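Local atomic coordinates of phosphoacetylglucosamine mutase (Aspergillus lentulus, PDB entry 5O9X), a protein that interconverts N-acetylglucosamine 6-phosphate and N-acetylglucosamine 1-phosphate, a phosphomutase reaction that probably runs through a sugar bisphosphate intermediate. Residues A[394-397]-A[398-402]; A[532-535]-A[536-539]. The protein carries 1 engineered substitution. One frame throughout, in Å; residues are numbered along the deposited sequence.

Contact 1 (A[394-397]-A[398-402])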
# COMPACT_ATOMS: atom_id res chain seq x y z
N LEU A 394 6.56 -12.00 -18.49
CA LEU A 394 5.50 -11.46 -19.34
C LEU A 394 5.63 -11.97 -20.77
O LEU A 394 4.61 -12.23 -21.43
CB LEU A 394 5.46 -9.94 -19.34
CG LEU A 394 5.02 -9.29 -18.04
CD1 LEU A 394 5.24 -7.77 -18.12
CD2 LEU A 394 3.53 -9.64 -17.75
N LYS A 395 6.89 -12.08 -21.22
CA LYS A 395 7.22 -12.59 -22.58
C LYS A 395 6.77 -14.05 -22.70
O LYS A 395 6.08 -14.37 -23.62
CB LYS A 395 8.73 -12.42 -22.92
CG LYS A 395 9.05 -11.19 -23.78
CD LYS A 395 10.51 -11.18 -24.31
CE LYS A 395 10.89 -12.42 -25.14
NZ LYS A 395 12.17 -12.33 -25.92
N THR A 396 7.13 -14.90 -21.72
CA THR A 396 6.64 -16.26 -21.61
C THR A 396 5.11 -16.33 -21.62
O THR A 396 4.56 -17.13 -22.37
CB THR A 396 7.15 -16.94 -20.35
OG1 THR A 396 8.57 -16.84 -20.32
CG2 THR A 396 6.74 -18.44 -20.32
N ILE A 397 4.43 -15.50 -20.80
CA ILE A 397 2.95 -15.51 -20.72
C ILE A 397 2.32 -15.08 -22.06
O ILE A 397 1.30 -15.62 -22.46
CB ILE A 397 2.48 -14.63 -19.53
CG1 ILE A 397 2.93 -15.31 -18.22
CG2 ILE A 397 0.96 -14.44 -19.55
CD1 ILE A 397 2.82 -14.44 -16.98
N LYS A 398 2.95 -14.11 -22.72
CA LYS A 398 2.42 -13.57 -23.97
C LYS A 398 2.66 -14.53 -25.16
O LYS A 398 1.75 -14.70 -25.98
CB LYS A 398 3.06 -12.19 -24.29
CG LYS A 398 2.40 -11.45 -25.48
CD LYS A 398 3.28 -10.32 -26.01
CE LYS A 398 2.48 -9.49 -27.00
NZ LYS A 398 3.14 -8.17 -27.28
N ASN A 399 3.83 -15.15 -25.23
CA ASN A 399 4.30 -15.83 -26.46
C ASN A 399 4.24 -17.32 -26.47
O ASN A 399 4.44 -17.89 -27.52
CB ASN A 399 5.75 -15.43 -26.77
CG ASN A 399 5.90 -13.93 -27.00
OD1 ASN A 399 4.98 -13.25 -27.45
ND2 ASN A 399 7.08 -13.40 -26.67
N THR A 400 4.01 -17.98 -25.32
CA THR A 400 3.96 -19.44 -25.27
C THR A 400 2.82 -19.91 -26.19
O THR A 400 1.76 -19.29 -26.21
CB THR A 400 3.67 -19.91 -23.83
OG1 THR A 400 4.87 -19.73 -23.06
CG2 THR A 400 3.32 -21.40 -23.78
N GLU A 401 3.02 -20.98 -26.95
CA GLU A 401 1.89 -21.54 -27.75
C GLU A 401 1.58 -22.94 -27.23
O GLU A 401 2.33 -23.86 -27.46
CB GLU A 401 2.25 -21.58 -29.23
CG GLU A 401 2.36 -20.23 -29.93
CD GLU A 401 3.22 -20.37 -31.19
OE1 GLU A 401 2.96 -21.31 -32.00
OE2 GLU A 401 4.20 -19.60 -31.35
N PRO A 402 0.50 -23.13 -26.48
CA PRO A 402 0.50 -24.44 -25.78
C PRO A 402 -0.16 -25.54 -26.66
O PRO A 402 -0.82 -25.20 -27.60
CB PRO A 402 -0.30 -24.13 -24.49
CG PRO A 402 -0.63 -22.66 -24.54
CD PRO A 402 -0.60 -22.28 -26.01

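Contact 2 (A[532-535]-A[536-539])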
# COMPACT_ATOMS: atom_id res chain seq x y z
N VAL A 532 5.86 -7.80 26.53
CA VAL A 532 6.79 -7.05 25.58
C VAL A 532 6.39 -5.57 25.56
O VAL A 532 7.28 -4.68 25.65
CB VAL A 532 6.79 -7.68 24.13
CG1 VAL A 532 7.61 -6.78 23.16
CG2 VAL A 532 7.46 -9.09 24.23
N ALA A 533 5.07 -5.28 25.39
CA ALA A 533 4.71 -3.86 25.38
C ALA A 533 5.13 -3.12 26.70
O ALA A 533 5.46 -1.94 26.67
CB ALA A 533 3.19 -3.74 25.20
N ASN A 534 4.96 -3.78 27.85
CA ASN A 534 5.36 -3.12 29.13
C ASN A 534 6.88 -2.88 29.16
O ASN A 534 7.32 -1.84 29.57
CB ASN A 534 4.95 -3.97 30.29
CG ASN A 534 3.45 -3.85 30.57
OD1 ASN A 534 2.78 -2.92 30.08
ND2 ASN A 534 2.94 -4.76 31.35
N ALA A 535 7.66 -3.83 28.67
CA ALA A 535 9.16 -3.63 28.55
C ALA A 535 9.53 -2.47 27.62
O ALA A 535 10.44 -1.64 27.92
CB ALA A 535 9.81 -4.96 28.11
N VAL A 536 8.79 -2.32 26.50
CA VAL A 536 9.01 -1.19 25.57
C VAL A 536 8.62 0.15 26.22
O VAL A 536 9.32 1.12 26.12
CB VAL A 536 8.10 -1.40 24.28
CG1 VAL A 536 8.02 -0.18 23.37
CG2 VAL A 536 8.59 -2.64 23.48
N ARG A 537 7.45 0.16 26.86
CA ARG A 537 6.89 1.41 27.43
C ARG A 537 7.85 1.92 28.48
O ARG A 537 8.27 3.06 28.38
CB ARG A 537 5.48 1.20 28.00
CG ARG A 537 4.67 2.55 28.01
CD ARG A 537 3.18 2.30 28.43
NE ARG A 537 2.36 1.38 27.56
CZ ARG A 537 2.16 0.07 27.73
NH1 ARG A 537 2.74 -0.55 28.71
NH2 ARG A 537 1.36 -0.65 26.89
N ASP A 538 8.29 1.04 29.35
CA ASP A 538 9.29 1.29 30.35
C ASP A 538 10.60 1.87 29.73
O ASP A 538 11.03 2.99 30.10
CB ASP A 538 9.52 -0.01 31.13
CG ASP A 538 10.48 0.14 32.28
OD1 ASP A 538 11.36 1.03 32.21
OD2 ASP A 538 10.36 -0.68 33.25
N ALA A 539 11.17 1.19 28.75
CA ALA A 539 12.35 1.73 28.05
C ALA A 539 12.12 3.11 27.36
O ALA A 539 13.07 3.90 27.26
CB ALA A 539 12.87 0.69 27.04

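Contact 1 (A[394-397]-A[398-402])
Thr-400 and Thr-396 meet at the C-terminal end of helix 391-399 in domain III, where the last turn gives way to an extended chain. Thr-400 (psi 139°) is the first residue after the helix to leave helical angles. Two donors of Thr-400 converge on the carbonyl oxygen of Thr-396: the hydroxyl, with OG1 2.7 Å from O, and the amide, with N 3.1 Å from the same O. They approach from opposite faces of the carbonyl plane, so one acceptor in the final turn is gripped twice by a single residue. The side chains of the two threonines run alongside each other, Thr-396 CG2 lying 3.6 Å from Thr-400 OG1, while the hydroxyl of Thr-396 is hydrogen-bonded to the carbonyl of Asn-392, one turn back. The same i to i+4 spacing continues upstream: Lys-398 N to Leu-394 O is 2.8 Å, and Asn-399 N to Lys-395 O is 2.9 Å. Gln-415 NE2 of helix 405-420 is hydrogen-bonded to Ile-397 O. With CG beside its own backbone N (chi1 -60°), the Asn-399 amide comes near Lys-395 O, and ND2 is 3.4 Å from that O at an angle too poor for a hydrogen bond.

Contact 2 (A[532-535]-A[536-539])
Arg-537 reaches back along helix 522-539 to Asn-534, forming the side-chain hydrogen bond of the contact, from i to i-3. Arg-537 NH1 donates to Asn-534 OD1 at 2.7 Å. The oxygen lies only 7° out of the guanidinium plane, and NH1 in turn lies in the plane of the amide carbonyl, although the two planar groups are turned 65° against each other. The arginine chain leaves with CG anti to the backbone N and then bends at chi3 (-61°), which folds the guanidinium back toward the preceding turn. There Ala-533 O lies 3.6 Å above one face, offset toward the rim, and Ala-533 CB is 4.0 Å from Arg-537 NH2.

Backbone bonding is regular: successive amides from Val-536 to Ala-539 donate to carbonyls four residues earlier. Val-536 N to Val-532 O and Arg-537 N to Ala-533 O are both 2.9 Å.

Apolar contact falls to Val-532 and Val-536, whose CG1 and CG2, respectively, approach to 4.3 Å. Both valines pack on Val-515 of strand 513-518, and Val-536 and Ala-533 also meet Val-463 of strand 458-463. One side of the segment thus lies against strands 458-463, 501-506 and 513-518 and against helix 486-495, while Asn-534 and Asp-538 are exposed, the pattern of an amphipathic helix packed on the strands and neighbouring helix of the phosphohexomutase C-terminal domain.

How the contacts relate
Contact 1 precedes contact 2 along the chain, and the two share no helix or sheet. Their centres are 54 Å apart and their nearest atoms about 41 Å apart; each centre lies 29 Å from that of the chain, on opposite sides of it. Residues 394-402 belong to domain III, where helix 391-399 follows edge strand 385-389 and leads into helix 405-420. Residues 532-539 finish helix 522-539, associated with the C-terminal domain. Bound glucose 1,6-bisphosphate is about 13 Å from the side chain of Val-536. The two contacts therefore belong to separate domains of the phosphomutase and do not touch.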